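Succinylglutamatedesuccinylase/aspartoacylase (Rhodobacter sphaeroides 2.4.1, PDB 3CDX) probably hydrolyses amide or ester bonds as a metal-dependent enzyme of the succinylglutamate desuccinylase/aspartoacylase family, and holds a calcium ion in this crystal. Local coordinates at residues T55-G60 and S136-M141; S74-R79 and G232-L237; G87-L92 and M240-G245; H164-P169 and A173-A178. All coordinates share one frame; numbering follows the deposited sequence.

Interaction 1: residues T55-G60 and S136-M141; sequences TVLLTG and SVILPM
In the zinc-exopeptidase-like core of the catalytic domain, the end of helix 126-138 and the 3-10 turn after it cover one face of strand 55-60, where Leu-57 meets Ile-138 and Leu-139. Along an extended strand the side chains alternate, and Thr-55 and Leu-57 are the two that point toward 136-141. Leu-57 does most of the work by spreading its two methyls over two partners: CD1 lies 3.6 Å from CG2 of Ile-138, and CD2 lies 3.9 Å from CD1 of Leu-139. It crosses each of them at about a right angle, so the contacts are made by branch ends and not by chains running side by side. With CG of Leu-57 swung opposite its own backbone N (chi1 164°), the fork reaches out to the helix end. Ile-138 answers with its short branch, since its chi1 of -61° sets CG2 opposite the backbone N. A branched aliphatic residue suits each of these buried positions. Nearer the start of the strand the contact changes character: CB of Thr-55 sits 3.2 Å from the carbonyl O of Met-141, a van der Waals approach. The hydroxyl OG1 of Thr-55 is instead hydrogen-bonded to NE of Arg-88 on the neighbouring strand, which lets a threonine be buried here. Beyond Leu-139, Phe-199, Cys-202 and Val-203 of helix 199-205 continue the apolar layer. A helix end and the turn after it, packed on a strand of the sheet through side chains that alternate along it, fit the alpha/beta architecture of this clan.

Interaction 2: residues S74-R79 and G232-L237; sequences SDLARR and GILNVL
Two helices that rest on the same face of the central strands, 68-79 and 223-239, meet through Leu-76 in the hydrophobic layer of the alpha/beta catalytic domain. The short segments run at 55° to each other, and their axes come no closer than 11.6 Å. That spacing is wide for helix packing, and long side chains bridge it. Leu-76 points toward helix 223-239 and divides its methyls among three residues there. Its CD2 lies 3.7 Å from CD1 of Ile-233, the two chains reaching tip to tip, and 4.0 Å from CD1 of Leu-237, one turn further on. The other branch, CD1 of Leu-76, approaches CD2 of Leu-234 at 4.0 Å. In Ile-233 a chi1 of 64° aims CG1 between the backbone N and the carbonyl carbon, and the extended outer torsion then carries CD1 to the leucine. Leu-58 of strand 55-60 touches both Leu-76 and Ile-233 and forms part of the floor beneath them. At the polar side of helix 68-79, NE of Arg-79 makes a salt bridge of 3.0 Å to OD1 of Asp-75, while OD2 of Asp-75 lies over one face of the same guanidinium. The carboxylate thus holds the arginine back along its own helix. Helices that lie on one face of a central sheet and meet through aliphatic side chains, as here, are a feature of alpha/beta domains.

Interaction 3: residues G87-L92 and M240-G245; sequences GRVIML and MGVIEG
Strand 87-92 is extended, whereas 240-245 is an irregular turn leaving helix 223-239, in which Gly-241, with positive phi (77°), closes the helix by a Schellman motif. A residue without a side chain takes that backbone shape readily, and the turn then brings Val-242 round toward the strand. There CG1 of Val-242 meets CG2 of Val-89 at 3.8 Å, the two side chains meeting at a slant through one methyl each. A chi1 of 175° places CG1 of Val-242 opposite its backbone N and so turns this methyl to the strand. The same CG1 of Val-242 also comes within 4.4 Å of the backbone N of Arg-88, near the strand backbone. Val-242 also faces Gly-87, whose backbone shape would bring a CB into collision with the carbonyl before it. Arg-88 points the other way, as the next residue of a strand should, and its guanidinium is hydrogen-bonded to the O of Phe-17. Pro-54 beside Val-242 and Leu-237 beside Val-89 extend the apolar patch. The contact is apolar, resting on van der Waals fit and on the burial of hydrocarbon by two compact beta-branched residues where the chain leaves its helix.

Interaction 4: residues H164-P169 and A173-A178; sequences HYLADP and ARTLAA
This is a local contact at a helix start: the loop after strand 160-163 folds against the first turns of helix 169-182, joining Leu-166 to Thr-175 and Pro-169 to Ala-173. The last pair is an ordinary first-turn helical bond, from N of Ala-173 to O of Pro-169 at 3.1 Å, with an N-H...O angle of 159°. Proline fits this position well, because the first turn asks for no backbone N-H from it and its ring holds phi near a value compatible with a helix. Ala-173 brings its small CB to 3.6 Å from the same carbonyl O of Pro-169. Just before, Asp-168 stands at the N-cap, where its OD1 accepts weak hydrogen bonds from the backbone N of Ala-170 and of Leu-171. The side-chain contact joins the loop to the next turn: CD1 of Leu-166 meets OG1 of Thr-175 at 3.4 Å and CB of Thr-175 at 4.0 Å, the two chains crossing at about a right angle. OG1 of Thr-175 is set opposite the carbonyl carbon (chi1 -47°), and it is hydrogen-bonded to O of Leu-171 one turn earlier. That bond pairs the buried hydroxyl with its own helix, so the leucine methyl covers a polar atom that already has its partner. The chemistry thus divides in two: a backbone bond and weak capping bonds at the helix start, and an apolar methyl packed on a threonine whose hydroxyl is already paired.

In the fold
From the N terminus, strand 55-60, helix 68-79 and strand 87-92 supply the first halves of interactions 1, 2 and 3 in turn. Interaction 1 closes first, at 136-141; interactions 2 and 3 close at 232-237 and 240-245, so all three cross one another. Interaction 4 is a short local closure lying within the long loops of both interactions 2 and 3, and it begins after interaction 1 has closed. Strands 55-60 and 87-92 are sheet neighbours, which joins interactions 1 and 3, while Leu-237 O probably accepts a hydrogen bond from Val-242 N, joining 2 and 3. Interaction 4 meets this group lightly, Ala-178 lying near Val-236.

Interaction 1: residues T55-G60 and S136-M141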
loop_
_atom_site.group_PDB
_atom_site.type_symbol
_atom_site.label_atom_id
_atom_site.label_comp_id
_atom_site.label_asym_id
_atom_site.label_seq_id
_atom_site.Cartn_x
_atom_site.Cartn_y
_atom_site.Cartn_z
ATOM N N THR A 55 30.595 31.431 10.442
ATOM C CA THR A 55 29.227 31.047 10.119
ATOM C C THR A 55 28.913 29.785 10.902
ATOM O O THR A 55 29.670 28.826 10.824
ATOM C CB THR A 55 29.025 30.830 8.601
ATOM O OG1 THR A 55 29.120 32.091 7.910
ATOM C CG2 THR A 55 27.614 30.182 8.303
ATOM N N VAL A 56 27.799 29.801 11.646
ATOM C CA VAL A 56 27.302 28.604 12.331
ATOM C C VAL A 56 26.074 28.055 11.629
ATOM O O VAL A 56 25.083 28.742 11.478
ATOM C CB VAL A 56 26.957 28.903 13.817
ATOM C CG1 VAL A 56 26.338 27.685 14.479
ATOM C CG2 VAL A 56 28.227 29.410 14.573
ATOM N N LEU A 57 26.138 26.795 11.207
ATOM C CA LEU A 57 24.997 26.188 10.526
ATOM C C LEU A 57 24.331 25.190 11.454
ATOM O O LEU A 57 24.987 24.264 11.955
ATOM C CB LEU A 57 25.423 25.552 9.202
ATOM C CG LEU A 57 24.473 24.559 8.507
ATOM C CD1 LEU A 57 23.191 25.228 7.957
ATOM C CD2 LEU A 57 25.228 23.797 7.424
ATOM N N LEU A 58 23.023 25.381 11.648
ATOM C CA LEU A 58 22.187 24.618 12.592
ATOM C C LEU A 58 21.103 23.895 11.802
ATOM O O LEU A 58 20.276 24.547 11.127
ATOM C CB LEU A 58 21.547 25.563 13.639
ATOM C CG LEU A 58 22.535 26.359 14.526
ATOM C CD1 LEU A 58 21.816 27.316 15.378
ATOM C CD2 LEU A 58 23.475 25.457 15.340
ATOM N N THR A 59 21.153 22.565 11.799
ATOM C CA THR A 59 20.168 21.802 11.037
ATOM C C THR A 59 19.381 20.903 11.959
ATOM O O THR A 59 19.938 20.362 12.920
ATOM C CB THR A 59 20.808 20.959 9.861
ATOM O OG1 THR A 59 21.878 20.130 10.358
ATOM C CG2 THR A 59 21.330 21.892 8.771
ATOM N N GLY A 60 18.081 20.772 11.684
ATOM C CA GLY A 60 17.219 19.836 12.379
ATOM C C GLY A 60 16.276 19.135 11.406
ATOM O O GLY A 60 16.122 19.569 10.264
ATOM N N SER A 136 26.051 20.722 -1.191
ATOM C CA SER A 136 26.670 21.580 -2.199
ATOM C C SER A 136 26.328 23.056 -2.102
ATOM O O SER A 136 27.085 23.862 -2.568
ATOM C CB SER A 136 26.304 21.081 -3.608
ATOM O OG SER A 136 26.911 19.817 -3.780
ATOM N N VAL A 137 25.171 23.411 -1.558
ATOM C CA VAL A 137 24.753 24.811 -1.552
ATOM C C VAL A 137 24.841 25.414 -0.153
ATOM O O VAL A 137 25.343 26.520 0.030
ATOM C CB VAL A 137 23.307 24.966 -2.102
ATOM C CG1 VAL A 137 22.822 26.431 -2.044
ATOM C CG2 VAL A 137 23.208 24.389 -3.553
ATOM N N ILE A 138 24.325 24.707 0.846
ATOM C CA ILE A 138 24.243 25.297 2.189
ATOM C C ILE A 138 25.544 25.046 2.954
ATOM O O ILE A 138 26.180 25.984 3.439
ATOM C CB ILE A 138 22.979 24.752 2.970
ATOM C CG1 ILE A 138 21.679 25.123 2.223
ATOM C CG2 ILE A 138 22.973 25.235 4.404
ATOM C CD1 ILE A 138 21.410 26.671 2.013
ATOM N N LEU A 139 25.943 23.781 3.033
ATOM C CA LEU A 139 27.113 23.372 3.854
ATOM C C LEU A 139 28.465 24.107 3.618
ATOM O O LEU A 139 29.140 24.436 4.592
ATOM C CB LEU A 139 27.285 21.858 3.828
ATOM C CG LEU A 139 28.410 21.261 4.646
ATOM C CD1 LEU A 139 28.288 21.783 6.116
ATOM C CD2 LEU A 139 28.436 19.722 4.542
ATOM N N PRO A 140 28.848 24.391 2.350
ATOM C CA PRO A 140 30.125 25.114 2.165
ATOM C C PRO A 140 30.191 26.495 2.838
ATOM O O PRO A 140 31.273 27.045 2.988
ATOM C CB PRO A 140 30.227 25.270 0.620
ATOM C CG PRO A 140 29.364 24.113 0.091
ATOM C CD PRO A 140 28.215 24.079 1.050
ATOM N N MET A 141 29.056 27.090 3.185
ATOM C CA MET A 141 29.081 28.422 3.844
ATOM C C MET A 141 29.522 28.363 5.323
ATOM O O MET A 141 29.826 29.379 5.911
ATOM C CB MET A 141 27.721 29.099 3.748
ATOM C CG MET A 141 27.391 29.718 2.351
ATOM S SD MET A 141 25.770 30.518 2.316
ATOM C CE MET A 141 24.629 29.133 2.325
#

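Interaction 2: residues S74-R79 and G232-L237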
loop_
_atom_site.group_PDB
_atom_site.type_symbol
_atom_site.label_atom_id
_atom_site.label_comp_id
_atom_site.label_asym_id
_atom_site.label_seq_id
_atom_site.Cartn_x
_atom_site.Cartn_y
_atom_site.Cartn_z
ATOM N N SER A 74 13.845 26.142 15.275
ATOM C CA SER A 74 12.791 27.029 14.816
ATOM C C SER A 74 12.497 28.109 15.842
ATOM O O SER A 74 12.180 29.260 15.488
ATOM C CB SER A 74 11.517 26.258 14.434
ATOM O OG SER A 74 10.846 25.765 15.569
ATOM N N ASP A 75 12.587 27.742 17.120
ATOM C CA ASP A 75 12.467 28.726 18.201
ATOM C C ASP A 75 13.571 29.807 18.100
ATOM O O ASP A 75 13.285 30.999 18.178
ATOM C CB ASP A 75 12.492 27.992 19.560
ATOM C CG ASP A 75 12.439 28.955 20.758
ATOM O OD1 ASP A 75 11.363 29.558 20.971
ATOM O OD2 ASP A 75 13.466 29.074 21.486
ATOM N N LEU A 76 14.829 29.388 17.906
ATOM C CA LEU A 76 15.942 30.343 17.833
ATOM C C LEU A 76 15.785 31.194 16.595
ATOM O O LEU A 76 16.014 32.421 16.626
ATOM C CB LEU A 76 17.320 29.653 17.876
ATOM C CG LEU A 76 18.566 30.562 17.852
ATOM C CD1 LEU A 76 18.580 31.592 19.017
ATOM C CD2 LEU A 76 19.870 29.739 17.793
ATOM N N ALA A 77 15.316 30.551 15.513
ATOM C CA ALA A 77 15.154 31.235 14.239
ATOM C C ALA A 77 14.137 32.355 14.332
ATOM O O ALA A 77 14.265 33.381 13.654
ATOM C CB ALA A 77 14.782 30.218 13.097
ATOM N N ARG A 78 13.105 32.156 15.146
ATOM C CA ARG A 78 12.056 33.154 15.297
ATOM C C ARG A 78 12.506 34.371 16.140
ATOM O O ARG A 78 12.039 35.486 15.908
ATOM C CB ARG A 78 10.782 32.515 15.900
ATOM C CG ARG A 78 9.565 33.440 15.947
ATOM C CD ARG A 78 8.279 32.722 16.416
ATOM N NE ARG A 78 8.454 32.033 17.691
ATOM C CZ ARG A 78 8.332 32.627 18.876
ATOM N NH1 ARG A 78 8.048 33.919 18.946
ATOM N NH2 ARG A 78 8.525 31.938 19.993
ATOM N N ARG A 79 13.384 34.117 17.115
ATOM C CA ARG A 79 13.774 35.088 18.153
ATOM C C ARG A 79 15.058 35.873 17.845
ATOM O O ARG A 79 15.124 37.073 18.118
ATOM C CB ARG A 79 13.964 34.388 19.495
ATOM C CG ARG A 79 12.675 33.948 20.203
ATOM C CD ARG A 79 13.027 33.158 21.495
ATOM N NE ARG A 79 11.927 32.303 21.968
ATOM C CZ ARG A 79 11.812 31.808 23.211
ATOM N NH1 ARG A 79 12.725 32.080 24.153
ATOM N NH2 ARG A 79 10.767 31.053 23.522
ATOM N N GLY A 232 22.200 24.361 24.207
ATOM C CA GLY A 232 23.441 23.962 23.533
ATOM C C GLY A 232 23.739 24.790 22.313
ATOM O O GLY A 232 24.910 25.068 22.016
ATOM N N ILE A 233 22.693 25.163 21.570
ATOM C CA ILE A 233 22.906 25.943 20.369
ATOM C C ILE A 233 23.286 27.392 20.664
ATOM O O ILE A 233 24.115 27.955 19.950
ATOM C CB ILE A 233 21.765 25.798 19.302
ATOM C CG1 ILE A 233 20.408 26.326 19.791
ATOM C CG2 ILE A 233 21.657 24.306 18.856
ATOM C CD1 ILE A 233 19.269 26.220 18.717
ATOM N N LEU A 234 22.690 27.974 21.709
ATOM C CA LEU A 234 23.119 29.290 22.225
ATOM C C LEU A 234 24.571 29.242 22.683
ATOM O O LEU A 234 25.351 30.095 22.303
ATOM C CB LEU A 234 22.262 29.731 23.416
ATOM C CG LEU A 234 20.856 30.238 23.147
ATOM C CD1 LEU A 234 20.152 30.456 24.494
ATOM C CD2 LEU A 234 20.859 31.509 22.307
ATOM N N ASN A 235 24.904 28.242 23.507
ATOM C CA ASN A 235 26.276 27.984 23.947
ATOM C C ASN A 235 27.254 27.859 22.784
ATOM O O ASN A 235 28.372 28.382 22.842
ATOM C CB ASN A 235 26.365 26.688 24.750
ATOM C CG ASN A 235 25.863 26.818 26.178
ATOM O OD1 ASN A 235 25.495 27.895 26.636
ATOM N ND2 ASN A 235 25.830 25.692 26.880
ATOM N N VAL A 236 26.850 27.164 21.722
ATOM C CA VAL A 236 27.731 26.993 20.602
ATOM C C VAL A 236 27.989 28.377 19.977
ATOM O O VAL A 236 29.123 28.694 19.608
ATOM C CB VAL A 236 27.213 26.001 19.565
ATOM C CG1 VAL A 236 27.848 26.309 18.247
ATOM C CG2 VAL A 236 27.581 24.527 19.985
ATOM N N LEU A 237 26.943 29.196 19.881
ATOM C CA LEU A 237 27.084 30.541 19.304
ATOM C C LEU A 237 28.008 31.440 20.143
ATOM O O LEU A 237 28.760 32.265 19.597
ATOM C CB LEU A 237 25.719 31.206 19.191
ATOM C CG LEU A 237 24.717 30.642 18.174
ATOM C CD1 LEU A 237 23.465 31.567 18.085
ATOM C CD2 LEU A 237 25.345 30.423 16.791
#

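Interaction 3: residues G87-L92 and M240-G245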
loop_
_atom_site.group_PDB
_atom_site.type_symbol
_atom_site.label_atom_id
_atom_site.label_comp_id
_atom_site.label_asym_id
_atom_site.label_seq_id
_atom_site.Cartn_x
_atom_site.Cartn_y
_atom_site.Cartn_z
ATOM N N GLY A 87 28.916 37.784 12.875
ATOM C CA GLY A 87 29.150 36.674 11.984
ATOM C C GLY A 87 27.863 36.312 11.260
ATOM O O GLY A 87 27.152 37.185 10.757
ATOM N N ARG A 88 27.553 35.014 11.227
ATOM C CA ARG A 88 26.413 34.528 10.436
ATOM C C ARG A 88 25.875 33.228 11.007
ATOM O O ARG A 88 26.647 32.305 11.302
ATOM C CB ARG A 88 26.787 34.361 8.959
ATOM C CG ARG A 88 25.576 34.046 8.046
ATOM C CD ARG A 88 25.910 34.103 6.549
ATOM N NE ARG A 88 27.142 33.375 6.269
ATOM C CZ ARG A 88 27.725 33.299 5.080
ATOM N NH1 ARG A 88 28.857 32.622 4.957
ATOM N NH2 ARG A 88 27.194 33.895 4.017
ATOM N N VAL A 89 24.546 33.197 11.170
ATOM C CA VAL A 89 23.789 32.019 11.632
ATOM C C VAL A 89 22.783 31.605 10.532
ATOM O O VAL A 89 21.943 32.402 10.116
ATOM C CB VAL A 89 23.041 32.290 12.949
ATOM C CG1 VAL A 89 22.392 30.995 13.492
ATOM C CG2 VAL A 89 24.016 32.896 14.017
ATOM N N ILE A 90 22.935 30.371 10.057
ATOM C CA ILE A 90 22.006 29.735 9.109
ATOM C C ILE A 90 21.247 28.601 9.812
ATOM O O ILE A 90 21.866 27.679 10.356
ATOM C CB ILE A 90 22.770 29.241 7.874
ATOM C CG1 ILE A 90 23.505 30.431 7.215
ATOM C CG2 ILE A 90 21.792 28.506 6.829
ATOM C CD1 ILE A 90 24.583 30.041 6.266
ATOM N N MET A 91 19.914 28.663 9.778
ATOM C CA MET A 91 19.021 27.785 10.574
ATOM C C MET A 91 18.019 27.086 9.673
ATOM O O MET A 91 17.220 27.746 9.026
ATOM C CB MET A 91 18.293 28.588 11.666
ATOM C CG MET A 91 19.284 29.107 12.774
ATOM S SD MET A 91 18.696 30.467 13.840
ATOM C CE MET A 91 18.567 31.759 12.600
ATOM N N LEU A 92 18.135 25.752 9.579
ATOM C CA LEU A 92 17.168 24.909 8.843
ATOM C C LEU A 92 16.636 23.956 9.850
ATOM O O LEU A 92 17.189 22.881 10.003
ATOM C CB LEU A 92 17.816 24.135 7.661
ATOM C CG LEU A 92 18.110 25.002 6.428
ATOM C CD1 LEU A 92 19.417 25.803 6.620
ATOM C CD2 LEU A 92 18.196 24.206 5.116
ATOM N N MET A 240 31.569 30.391 19.746
ATOM C CA MET A 240 32.198 30.772 18.504
ATOM C C MET A 240 32.387 32.280 18.408
ATOM O O MET A 240 32.985 32.761 17.436
ATOM C CB MET A 240 31.405 30.223 17.309
ATOM C CG MET A 240 31.498 28.704 17.207
ATOM S SD MET A 240 33.073 27.982 16.709
ATOM C CE MET A 240 33.135 28.654 15.044
ATOM N N GLY A 241 31.864 32.997 19.411
ATOM C CA GLY A 241 31.931 34.459 19.492
ATOM C C GLY A 241 30.964 35.187 18.584
ATOM O O GLY A 241 31.191 36.346 18.215
ATOM N N VAL A 242 29.866 34.516 18.227
ATOM C CA VAL A 242 28.857 35.070 17.310
ATOM C C VAL A 242 27.812 35.881 18.094
ATOM O O VAL A 242 27.274 36.853 17.602
ATOM C CB VAL A 242 28.216 33.933 16.429
ATOM C CG1 VAL A 242 27.077 34.442 15.561
ATOM C CG2 VAL A 242 29.280 33.287 15.583
ATOM N N ILE A 243 27.535 35.469 19.327
ATOM C CA ILE A 243 26.711 36.257 20.214
ATOM C C ILE A 243 27.435 36.406 21.546
ATOM O O ILE A 243 28.354 35.649 21.853
ATOM C CB ILE A 243 25.289 35.635 20.434
ATOM C CG1 ILE A 243 25.364 34.447 21.391
ATOM C CG2 ILE A 243 24.655 35.234 19.079
ATOM C CD1 ILE A 243 24.045 33.759 21.654
ATOM N N GLU A 244 26.982 37.370 22.344
ATOM C CA GLU A 244 27.643 37.738 23.601
ATOM C C GLU A 244 27.426 36.672 24.693
ATOM O O GLU A 244 26.335 36.081 24.823
ATOM C CB GLU A 244 27.156 39.122 24.068
ATOM C CG GLU A 244 27.358 40.261 23.022
ATOM C CD GLU A 244 26.375 41.468 23.194
ATOM O OE1 GLU A 244 26.519 42.204 24.212
ATOM O OE2 GLU A 244 25.473 41.676 22.303
ATOM N N GLY A 245 28.485 36.420 25.458
ATOM C CA GLY A 245 28.372 35.654 26.674
ATOM C C GLY A 245 29.279 34.469 26.644
ATOM O O GLY A 245 30.064 34.309 25.711
#

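Interaction 4: residues H164-P169 and A173-A178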
loop_
_atom_site.group_PDB
_atom_site.type_symbol
_atom_site.label_atom_id
_atom_site.label_comp_id
_atom_site.label_asym_id
_atom_site.label_seq_id
_atom_site.Cartn_x
_atom_site.Cartn_y
_atom_site.Cartn_z
ATOM N N HIS A 164 32.729 11.904 15.483
ATOM C CA HIS A 164 33.669 10.806 15.200
ATOM C C HIS A 164 35.029 11.104 15.808
ATOM O O HIS A 164 35.315 12.245 16.212
ATOM C CB HIS A 164 33.789 10.568 13.702
ATOM C CG HIS A 164 32.493 10.221 13.064
ATOM N ND1 HIS A 164 31.968 10.929 12.008
ATOM C CD2 HIS A 164 31.582 9.268 13.370
ATOM C CE1 HIS A 164 30.800 10.413 11.670
ATOM N NE2 HIS A 164 30.538 9.407 12.487
ATOM N N TYR A 165 35.863 10.074 15.899
ATOM C CA TYR A 165 37.242 10.294 16.273
ATOM C C TYR A 165 37.902 10.829 15.006
ATOM O O TYR A 165 37.735 10.274 13.910
ATOM C CB TYR A 165 37.898 8.995 16.733
ATOM C CG TYR A 165 39.305 9.169 17.290
ATOM C CD1 TYR A 165 39.501 9.621 18.592
ATOM C CD2 TYR A 165 40.435 8.882 16.514
ATOM C CE1 TYR A 165 40.761 9.783 19.116
ATOM C CE2 TYR A 165 41.717 9.046 17.040
ATOM C CZ TYR A 165 41.862 9.499 18.349
ATOM O OH TYR A 165 43.107 9.683 18.914
ATOM N N LEU A 166 38.594 11.947 15.145
ATOM C CA LEU A 166 39.261 12.552 14.023
ATOM C C LEU A 166 40.742 12.220 14.158
ATOM O O LEU A 166 41.331 12.457 15.213
ATOM C CB LEU A 166 38.995 14.066 14.009
ATOM C CG LEU A 166 37.490 14.421 13.980
ATOM C CD1 LEU A 166 37.258 15.876 14.315
ATOM C CD2 LEU A 166 36.803 14.055 12.648
ATOM N N ALA A 167 41.322 11.644 13.099
ATOM C CA ALA A 167 42.740 11.286 13.089
ATOM C C ALA A 167 43.578 12.521 13.340
ATOM O O ALA A 167 44.630 12.438 13.987
ATOM C CB ALA A 167 43.128 10.646 11.761
ATOM N N ASP A 168 43.079 13.659 12.850
ATOM C CA ASP A 168 43.721 14.960 12.966
ATOM C C ASP A 168 43.528 15.546 14.374
ATOM O O ASP A 168 42.425 15.912 14.742
ATOM C CB ASP A 168 43.111 15.879 11.889
ATOM C CG ASP A 168 43.661 17.318 11.911
ATOM O OD1 ASP A 168 44.254 17.783 12.909
ATOM O OD2 ASP A 168 43.459 18.001 10.887
ATOM N N PRO A 169 44.610 15.608 15.170
ATOM C CA PRO A 169 44.557 16.022 16.580
ATOM C C PRO A 169 44.172 17.457 16.881
ATOM O O PRO A 169 43.592 17.690 17.934
ATOM C CB PRO A 169 45.977 15.722 17.100
ATOM C CG PRO A 169 46.532 14.694 16.114
ATOM C CD PRO A 169 45.957 15.139 14.792
ATOM N N ALA A 173 40.807 18.415 18.980
ATOM C CA ALA A 173 40.755 19.374 20.082
ATOM C C ALA A 173 39.696 20.424 19.825
ATOM O O ALA A 173 38.956 20.832 20.735
ATOM C CB ALA A 173 42.111 20.045 20.266
ATOM N N ARG A 174 39.650 20.901 18.587
ATOM C CA ARG A 174 38.716 21.943 18.230
ATOM C C ARG A 174 37.266 21.454 18.309
ATOM O O ARG A 174 36.388 22.182 18.754
ATOM C CB ARG A 174 39.017 22.434 16.830
ATOM C CG ARG A 174 38.559 23.842 16.670
ATOM C CD ARG A 174 38.850 24.425 15.315
ATOM N NE ARG A 174 38.015 25.612 15.159
ATOM C CZ ARG A 174 37.659 26.125 13.991
ATOM N NH1 ARG A 174 38.074 25.547 12.860
ATOM N NH2 ARG A 174 36.876 27.202 13.951
ATOM N N THR A 175 37.032 20.225 17.860
ATOM C CA THR A 175 35.701 19.616 17.922
ATOM C C THR A 175 35.334 19.244 19.371
ATOM O O THR A 175 34.241 19.581 19.833
ATOM C CB THR A 175 35.557 18.412 16.964
ATOM O OG1 THR A 175 36.086 18.764 15.663
ATOM C CG2 THR A 175 34.050 17.985 16.864
ATOM N N LEU A 176 36.271 18.641 20.104
ATOM C CA LEU A 176 36.060 18.364 21.546
ATOM C C LEU A 176 35.655 19.601 22.339
ATOM O O LEU A 176 34.752 19.560 23.189
ATOM C CB LEU A 176 37.294 17.724 22.163
ATOM C CG LEU A 176 37.573 16.264 21.779
ATOM C CD1 LEU A 176 38.983 15.884 22.220
ATOM C CD2 LEU A 176 36.523 15.323 22.389
ATOM N N ALA A 177 36.281 20.712 22.010
ATOM C CA ALA A 177 36.008 21.970 22.684
ATOM C C ALA A 177 34.623 22.498 22.369
ATOM O O ALA A 177 33.990 23.134 23.212
ATOM C CB ALA A 177 37.045 22.999 22.287
ATOM N N ALA A 178 34.157 22.284 21.140
ATOM C CA ALA A 178 32.829 22.765 20.772
ATOM C C ALA A 178 31.779 21.905 21.476
ATOM O O ALA A 178 30.767 22.419 21.955
ATOM C CB ALA A 178 32.647 22.762 19.234
#